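Local coordinates for extracellular solute-binding protein, family 1 (Bifidobacterium longum subsp. infantis, PDB 6FTH) that probably binds human milk oligosaccharides outside the cell and delivers them to an ABC transporter for uptake, at residues A[199-204]-A[211-216]; A[269-274]-A[477-482]; A[224-227]-A[231-234]. All coordinates share one frame; numbering follows the deposited sequence.

Contact 1 (A[199-204]-A[211-216]); sequences MNIRKL and YSPMLL
Pro-213 fits its ring against the chain running from Ile-201 to Leu-204, and this is the tightly packed, buried half of the contact. Its CB lies 3.9 Å from CB of Ile-201, the two side chains crossing at about a right angle. Ile-201 brings two further carbons, CG2 and CD1, to the same proline CB. On the next corner of the ring, Pro-213 CG meets CD2 of Leu-204 at 4.0 Å. Between these two aliphatic groups the backbone O of Arg-202 faces Pro-213 CD at 3.6 Å; this carbonyl is buried without a hydrogen-bonding partner. Met-482 on helix 457-484 closes over Ile-201, extending the apolar layer.

The other half, around Arg-202 and Tyr-211, is partly exposed and holds a bridging water. The Arg-202 chain runs extended from CG to NE, which carries the guanidinium across the edge of the Tyr-211 ring; CD2 at that edge sits over the centre of the guanidinium face, 3.5 Å from CZ. With the planes 67° apart this is edge-on packing rather than a stack, and the cation-pi partner of Arg-202 is instead Phe-276. The water links the backbones, accepting from Arg-202 N at 2.9 Å and donating to Tyr-211 O. Ser-212 OG accepts from Met-214 N, an ST turn that leads into the 3-10 segment starting at Pro-213, within the long connection after strand 197-199.

Contact 2 (A[269-274]-A[477-482]); sequences ADWATK and KTATWM
Helix 457-484, one of the long helices near the C-terminus, receives an indole from the loop between helices 249-263 and 276-284 in a Met-aromatic contact. Trp-271 presents the six-membered ring to the helix, and Met-482 crosses it at about a right angle. The methionine methyl does the closest touching: CE lies 3.5 Å from Trp-271 CH2 and 3.9 Å from the centroid of the six-membered ring, 28° off the normal, a CH-pi contact over the face but displaced toward the rim. The sulfur stands further round, SD being 4.6 Å from the same centroid and oblique to the ring. A bend at the last torsion of Met-482 (chi3 67°) folds CE back over the indole, while its CB approaches CZ2 at 3.7 Å.

The opposite face of the indole is covered by CB of Ala-272, the next residue in the loop, which leaves the ring sandwiched between a methyl of its own loop and one from the helix. One turn back along the helix, Ala-479 meets the rim: its CB is 4.3 Å from Trp-271 CH2, and its O lies near the ring plane, 4.0 Å from CZ2. The indole NE1 hydrogen-bonds to Ser-483 OG, fixing how the ring is turned. With only an alanine at position Trp-271, Met-482 CE would probably face a gap and be free to turn, and Ser-483 OG would lose its indole partner. Ile-201 and Ile-262 also border the tryptophan, completing the Met-aromatic and CH-pi packing that joins this interhelical loop to helix 457-484.

Contact 3 (A[224-227]-A[231-234]); sequences TGFN and SPTG
Ser-231 reaches across to the backbone of Gly-225 with its hydroxyl, the single direct hydrogen bond between the two segments. Its OG stands opposite the backbone N of its own residue (chi1 -179°), and this extended setting lets it accept from Gly-225 N at 2.9 Å, with an N-H...O angle of 150°. The same oxygen also lies 3.3 Å from Phe-226 CE1, an oblique approach to the ring. Close quarters suit the glycine, since a side chain there would press on Ser-231 CB.

Phe-226 turns its CG away from its carbonyl carbon (chi1 -69°), and its ring comes back beneath Thr-224, whose CB sits 3.7 Å above the ring plane, over its centre. The Thr-224 hydroxyl points to other partners, Asp-330 and Asn-218. Pro-232 lies against Gly-225 O, its CD touching that oxygen at 3.4 Å, while its CG is 4.4 Å from Phe-226 CD1. A water accepts from Ser-231 N at 2.9 Å and lies near Gly-225 O. The whole is a short irregular loop in which a serine hydroxyl holds Gly-225 N, with 3-10 segment 231-233 on the returning side, just before strand 235-238.

How the contacts relate
Following the chain from the N terminus, contact 1 comes first: leaving strand 197-199, the chain turns through six residues and packs back on itself. Contact 3 closes a still shorter loop further along the same connection, just before strand 235-238. Contact 2 is different in scale, bringing the loop after helix 249-263 to helix 457-484 across some two hundred residues. All three lie in series, with no nesting or crossing. Contact 1 stands in the middle: Leu-215 leans on Thr-224 and Phe-226 of contact 3, while Met-214 meets Thr-478 of contact 2. Contacts 2 and 3 do not touch, their nearest atoms being about 10 Å apart.

Contact 1 (A[199-204]-A[211-216])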
loop_
_atom_site.group_PDB
_atom_site.type_symbol
_atom_site.label_atom_id
_atom_site.label_comp_id
_atom_site.label_asym_id
_atom_site.label_seq_id
_atom_site.Cartn_x
_atom_site.Cartn_y
_atom_site.Cartn_z
ATOM N N MET A 199 4.062 4.754 23.007
ATOM C CA MET A 199 3.480 4.408 21.718
ATOM C C MET A 199 3.332 5.698 20.919
ATOM O O MET A 199 2.872 6.708 21.463
ATOM C CB MET A 199 2.114 3.741 21.917
ATOM C CG MET A 199 1.439 3.375 20.627
ATOM S SD MET A 199 0.006 2.306 20.926
ATOM C CE MET A 199 -0.471 1.859 19.224
ATOM N N ASN A 200 3.739 5.665 19.648
ATOM C CA ASN A 200 3.598 6.787 18.739
ATOM C C ASN A 200 2.683 6.403 17.586
ATOM O O ASN A 200 2.830 5.323 17.002
ATOM C CB ASN A 200 4.945 7.258 18.212
ATOM C CG ASN A 200 4.974 8.754 17.997
ATOM O OD1 ASN A 200 3.960 9.433 18.128
ATOM N ND2 ASN A 200 6.122 9.266 17.619
ATOM N N ILE A 201 1.733 7.285 17.275
ATOM C CA ILE A 201 0.786 7.065 16.195
ATOM C C ILE A 201 0.791 8.284 15.280
ATOM O O ILE A 201 1.068 9.411 15.709
ATOM C CB ILE A 201 -0.644 6.768 16.724
ATOM C CG1 ILE A 201 -1.131 7.864 17.682
ATOM C CG2 ILE A 201 -0.698 5.403 17.404
ATOM C CD1 ILE A 201 -2.641 7.813 17.974
ATOM N N ARG A 202 0.481 8.042 14.014
ATOM C CA ARG A 202 0.341 9.073 12.997
ATOM C C ARG A 202 -0.951 9.850 13.176
ATOM O O ARG A 202 -1.958 9.324 13.658
ATOM C CB ARG A 202 0.248 8.427 11.615
ATOM C CG ARG A 202 1.574 7.934 11.058
ATOM C CD ARG A 202 1.413 7.392 9.631
ATOM N NE ARG A 202 2.665 7.522 8.874
ATOM C CZ ARG A 202 2.783 7.366 7.559
ATOM N NH1 ARG A 202 1.728 7.044 6.816
ATOM N NH2 ARG A 202 3.966 7.542 6.982
ATOM N N LYS A 203 -0.929 11.105 12.729
ATOM C CA LYS A 203 -2.145 11.888 12.677
ATOM C C LYS A 203 -3.080 11.294 11.628
ATOM O O LYS A 203 -2.686 10.456 10.823
ATOM C CB LYS A 203 -1.825 13.350 12.328
ATOM C CG LYS A 203 -1.349 13.580 10.895
ATOM C CD LYS A 203 -1.135 15.086 10.604
ATOM C CE LYS A 203 -2.422 15.869 10.518
ATOM N NZ LYS A 203 -3.233 15.480 9.317
ATOM N N LEU A 204 -4.314 11.773 11.617
ATOM C CA LEU A 204 -5.297 11.302 10.662
ATOM C C LEU A 204 -5.213 12.076 9.345
ATOM O O LEU A 204 -4.554 13.115 9.236
ATOM C CB LEU A 204 -6.699 11.385 11.268
ATOM C CG LEU A 204 -6.895 10.720 12.619
ATOM C CD1 LEU A 204 -8.322 10.845 13.066
ATOM C CD2 LEU A 204 -6.486 9.247 12.598
ATOM N N TYR A 211 -0.065 2.617 8.024
ATOM C CA TYR A 211 0.392 2.720 9.408
ATOM C C TYR A 211 -0.588 3.499 10.279
ATOM O O TYR A 211 -0.228 4.033 11.324
ATOM C CB TYR A 211 1.824 3.281 9.507
ATOM C CG TYR A 211 2.707 2.901 8.312
ATOM C CD1 TYR A 211 2.791 1.593 7.860
ATOM C CD2 TYR A 211 3.407 3.882 7.593
ATOM C CE1 TYR A 211 3.533 1.267 6.739
ATOM C CE2 TYR A 211 4.158 3.559 6.487
ATOM C CZ TYR A 211 4.216 2.253 6.056
ATOM O OH TYR A 211 4.942 1.901 4.943
ATOM N N SER A 212 -1.858 3.501 9.884
ATOM C CA SER A 212 -2.884 4.211 10.623
ATOM C C SER A 212 -3.004 3.668 12.048
ATOM O O SER A 212 -2.947 2.448 12.247
ATOM C CB SER A 212 -4.225 3.982 9.934
ATOM O OG SER A 212 -5.279 4.543 10.693
ATOM N N PRO A 213 -3.256 4.529 13.047
ATOM C CA PRO A 213 -3.614 4.023 14.381
ATOM C C PRO A 213 -4.806 3.082 14.328
ATOM O O PRO A 213 -4.966 2.239 15.219
ATOM C CB PRO A 213 -3.948 5.291 15.193
ATOM C CG PRO A 213 -4.173 6.393 14.156
ATOM C CD PRO A 213 -3.297 5.999 12.973
ATOM N N MET A 214 -5.645 3.205 13.296
ATOM C CA MET A 214 -6.820 2.330 13.238
ATOM C C MET A 214 -6.477 0.915 12.838
ATOM O O MET A 214 -7.371 0.076 12.706
ATOM C CB MET A 214 -7.903 2.918 12.334
ATOM C CG MET A 214 -8.449 4.228 12.848
ATOM S SD MET A 214 -8.891 4.079 14.577
ATOM C CE MET A 214 -9.210 5.781 15.064
ATOM N N LEU A 215 -5.207 0.603 12.667
ATOM C CA LEU A 215 -4.822 -0.798 12.602
ATOM C C LEU A 215 -5.237 -1.563 13.857
ATOM O O LEU A 215 -5.311 -2.796 13.811
ATOM C CB LEU A 215 -3.328 -0.906 12.356
ATOM C CG LEU A 215 -2.863 -0.561 10.951
ATOM C CD1 LEU A 215 -1.366 -0.350 10.955
ATOM C CD2 LEU A 215 -3.249 -1.664 9.949
ATOM N N LEU A 216 -5.520 -0.880 14.973
ATOM C CA LEU A 216 -6.060 -1.562 16.153
ATOM C C LEU A 216 -7.464 -2.123 15.926
ATOM O O LEU A 216 -7.939 -2.909 16.753
ATOM C CB LEU A 216 -6.029 -0.663 17.402
ATOM C CG LEU A 216 -4.646 -0.468 18.025
ATOM C CD1 LEU A 216 -4.820 0.223 19.370
ATOM C CD2 LEU A 216 -3.888 -1.760 18.214
HETATM O O HOH W 1 0.254 5.215 13.614
#

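Contact 2 (A[269-274]-A[477-482])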
loop_
_atom_site.group_PDB
_atom_site.type_symbol
_atom_site.label_atom_id
_atom_site.label_comp_id
_atom_site.label_asym_id
_atom_site.label_seq_id
_atom_site.Cartn_x
_atom_site.Cartn_y
_atom_site.Cartn_z
ATOM N N ALA A 269 0.719 14.026 23.335
ATOM C CA ALA A 269 -0.500 14.825 23.377
ATOM C C ALA A 269 -0.761 15.543 22.057
ATOM O O ALA A 269 -1.920 15.791 21.716
ATOM C CB ALA A 269 -0.416 15.841 24.519
ATOM N N ASP A 270 0.283 15.870 21.292
ATOM C CA ASP A 270 0.119 16.558 20.015
ATOM C C ASP A 270 0.158 15.609 18.822
ATOM O O ASP A 270 0.454 16.034 17.700
ATOM C CB ASP A 270 1.154 17.679 19.872
ATOM C CG ASP A 270 2.573 17.183 19.854
ATOM O OD1 ASP A 270 2.820 16.044 20.285
ATOM O OD2 ASP A 270 3.465 17.959 19.421
ATOM N N TRP A 271 -0.160 14.329 19.040
ATOM C CA TRP A 271 -0.107 13.350 17.949
ATOM C C TRP A 271 -0.937 13.800 16.751
ATOM O O TRP A 271 -0.584 13.512 15.604
ATOM C CB TRP A 271 -0.638 11.990 18.442
ATOM C CG TRP A 271 -2.101 12.050 18.651
ATOM C CD1 TRP A 271 -2.747 12.533 19.742
ATOM C CD2 TRP A 271 -3.121 11.680 17.709
ATOM N NE1 TRP A 271 -4.106 12.505 19.545
ATOM C CE2 TRP A 271 -4.361 11.984 18.303
ATOM C CE3 TRP A 271 -3.103 11.141 16.421
ATOM C CZ2 TRP A 271 -5.575 11.749 17.651
ATOM C CZ3 TRP A 271 -4.321 10.908 15.778
ATOM C CH2 TRP A 271 -5.519 11.214 16.386
ATOM N N ALA A 272 -2.043 14.508 16.993
ATOM C CA ALA A 272 -2.988 14.815 15.927
ATOM C C ALA A 272 -2.504 15.897 14.975
ATOM O O ALA A 272 -3.084 16.047 13.890
ATOM C CB ALA A 272 -4.332 15.253 16.525
ATOM N N THR A 273 -1.470 16.652 15.345
ATOM C CA THR A 273 -0.966 17.727 14.503
ATOM C C THR A 273 0.446 17.493 14.000
ATOM O O THR A 273 0.916 18.265 13.152
ATOM C CB THR A 273 -1.038 19.085 15.233
ATOM O OG1 THR A 273 -0.397 19.004 16.513
ATOM C CG2 THR A 273 -2.488 19.515 15.412
ATOM N N LYS A 274 1.117 16.444 14.465
ATOM C CA LYS A 274 2.480 16.156 14.039
ATOM C C LYS A 274 2.473 15.691 12.587
ATOM O O LYS A 274 1.632 14.886 12.188
ATOM C CB LYS A 274 3.053 15.033 14.915
ATOM C CG LYS A 274 3.319 15.418 16.361
ATOM C CD LYS A 274 4.801 15.774 16.588
ATOM C CE LYS A 274 5.694 14.529 16.625
ATOM N NZ LYS A 274 5.445 13.692 17.849
ATOM N N LYS A 477 -14.144 14.333 14.190
ATOM C CA LYS A 477 -14.654 13.742 15.413
ATOM C C LYS A 477 -13.687 12.711 15.971
ATOM O O LYS A 477 -13.485 12.640 17.187
ATOM C CB LYS A 477 -16.024 13.111 15.190
ATOM C CG LYS A 477 -17.093 14.095 14.702
ATOM C CD LYS A 477 -17.972 14.625 15.817
ATOM C CE LYS A 477 -17.180 15.212 16.953
ATOM N NZ LYS A 477 -18.014 16.109 17.816
ATOM N N THR A 478 -13.097 11.886 15.106
ATOM C CA THR A 478 -12.205 10.850 15.605
ATOM C C THR A 478 -11.020 11.466 16.347
ATOM O O THR A 478 -10.700 11.062 17.476
ATOM C CB THR A 478 -11.745 9.956 14.451
ATOM O OG1 THR A 478 -12.883 9.311 13.849
ATOM C CG2 THR A 478 -10.828 8.875 14.981
ATOM N N ALA A 479 -10.389 12.478 15.744
ATOM C CA ALA A 479 -9.227 13.094 16.378
ATOM C C ALA A 479 -9.621 13.763 17.688
ATOM O O ALA A 479 -8.920 13.637 18.701
ATOM C CB ALA A 479 -8.580 14.101 15.432
ATOM N N THR A 480 -10.753 14.469 17.693
ATOM C CA THR A 480 -11.198 15.150 18.911
ATOM C C THR A 480 -11.486 14.151 20.024
ATOM O O THR A 480 -11.060 14.331 21.171
ATOM C CB THR A 480 -12.435 15.999 18.596
ATOM O OG1 THR A 480 -12.061 17.014 17.652
ATOM C CG2 THR A 480 -12.999 16.629 19.868
ATOM N N TRP A 481 -12.194 13.063 19.701
ATOM C CA TRP A 481 -12.541 12.085 20.716
ATOM C C TRP A 481 -11.308 11.359 21.245
ATOM O O TRP A 481 -11.258 11.000 22.428
ATOM C CB TRP A 481 -13.496 11.054 20.128
ATOM C CG TRP A 481 -14.872 11.552 19.853
ATOM C CD1 TRP A 481 -15.523 12.585 20.470
ATOM C CD2 TRP A 481 -15.780 11.020 18.883
ATOM N NE1 TRP A 481 -16.794 12.716 19.943
ATOM C CE2 TRP A 481 -16.971 11.765 18.969
ATOM C CE3 TRP A 481 -15.702 9.971 17.958
ATOM C CZ2 TRP A 481 -18.078 11.502 18.161
ATOM C CZ3 TRP A 481 -16.815 9.706 17.143
ATOM C CH2 TRP A 481 -17.981 10.473 17.252
ATOM N N MET A 482 -10.321 11.107 20.386
ATOM C CA MET A 482 -9.095 10.471 20.853
ATOM C C MET A 482 -8.332 11.386 21.809
ATOM O O MET A 482 -7.827 10.934 22.849
ATOM C CB MET A 482 -8.228 10.101 19.645
ATOM C CG MET A 482 -8.724 8.846 18.884
ATOM S SD MET A 482 -7.871 8.574 17.328
ATOM C CE MET A 482 -6.197 8.186 17.924
#

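Contact 3 (A[224-227]-A[231-234])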
loop_
_atom_site.group_PDB
_atom_site.type_symbol
_atom_site.label_atom_id
_atom_site.label_comp_id
_atom_site.label_asym_id
_atom_site.label_seq_id
_atom_site.Cartn_x
_atom_site.Cartn_y
_atom_site.Cartn_z
ATOM N N THR A 224 -8.605 -5.153 8.538
ATOM C CA THR A 224 -8.317 -3.950 7.758
ATOM C C THR A 224 -7.572 -4.293 6.468
ATOM O O THR A 224 -7.026 -5.392 6.291
ATOM C CB THR A 224 -7.509 -2.914 8.560
ATOM O OG1 THR A 224 -6.214 -3.443 8.875
ATOM C CG2 THR A 224 -8.188 -2.541 9.874
ATOM N N GLY A 225 -7.587 -3.340 5.540
ATOM C CA GLY A 225 -6.879 -3.495 4.276
ATOM C C GLY A 225 -6.318 -2.168 3.817
ATOM O O GLY A 225 -6.704 -1.617 2.780
ATOM N N PHE A 226 -5.380 -1.657 4.593
ATOM C CA PHE A 226 -4.976 -0.269 4.448
ATOM C C PHE A 226 -3.923 -0.014 3.362
ATOM O O PHE A 226 -3.542 1.148 3.168
ATOM C CB PHE A 226 -4.554 0.330 5.801
ATOM C CG PHE A 226 -5.694 0.526 6.796
ATOM C CD1 PHE A 226 -7.026 0.563 6.414
ATOM C CD2 PHE A 226 -5.411 0.680 8.145
ATOM C CE1 PHE A 226 -8.034 0.757 7.355
ATOM C CE2 PHE A 226 -6.403 0.845 9.079
ATOM C CZ PHE A 226 -7.730 0.900 8.677
ATOM N N ASN A 227 -3.447 -1.026 2.630
ATOM C CA ASN A 227 -2.573 -0.721 1.495
ATOM C C ASN A 227 -3.351 0.012 0.403
ATOM O O ASN A 227 -2.813 0.914 -0.252
ATOM C CB ASN A 227 -1.954 -1.976 0.886
ATOM C CG ASN A 227 -0.777 -2.563 1.678
ATOM O OD1 ASN A 227 -0.617 -2.354 2.880
ATOM N ND2 ASN A 227 0.035 -3.357 0.972
ATOM N N SER A 231 -11.132 -0.525 2.195
ATOM C CA SER A 231 -10.890 -0.393 3.627
ATOM C C SER A 231 -10.399 0.988 4.047
ATOM O O SER A 231 -10.902 1.511 5.058
ATOM C CB SER A 231 -9.947 -1.505 4.107
ATOM O OG SER A 231 -9.722 -1.415 5.486
ATOM N N PRO A 232 -9.495 1.648 3.325
ATOM C CA PRO A 232 -9.116 3.008 3.730
ATOM C C PRO A 232 -10.254 3.997 3.764
ATOM O O PRO A 232 -10.088 5.063 4.362
ATOM C CB PRO A 232 -8.070 3.405 2.684
ATOM C CG PRO A 232 -7.459 2.121 2.284
ATOM C CD PRO A 232 -8.591 1.132 2.291
ATOM N N THR A 233 -11.395 3.703 3.150
ATOM C CA THR A 233 -12.540 4.598 3.203
ATOM C C THR A 233 -13.595 4.172 4.211
ATOM O O THR A 233 -14.647 4.814 4.297
ATOM C CB THR A 233 -13.160 4.795 1.809
ATOM O OG1 THR A 233 -13.715 3.577 1.304
ATOM C CG2 THR A 233 -12.102 5.299 0.827
ATOM N N GLY A 234 -13.334 3.140 5.007
ATOM C CA GLY A 234 -14.173 2.804 6.128
ATOM C C GLY A 234 -15.022 1.553 5.990
ATOM O O GLY A 234 -15.962 1.394 6.769
HETATM O O HOH W 2 -9.234 -2.515 1.176
#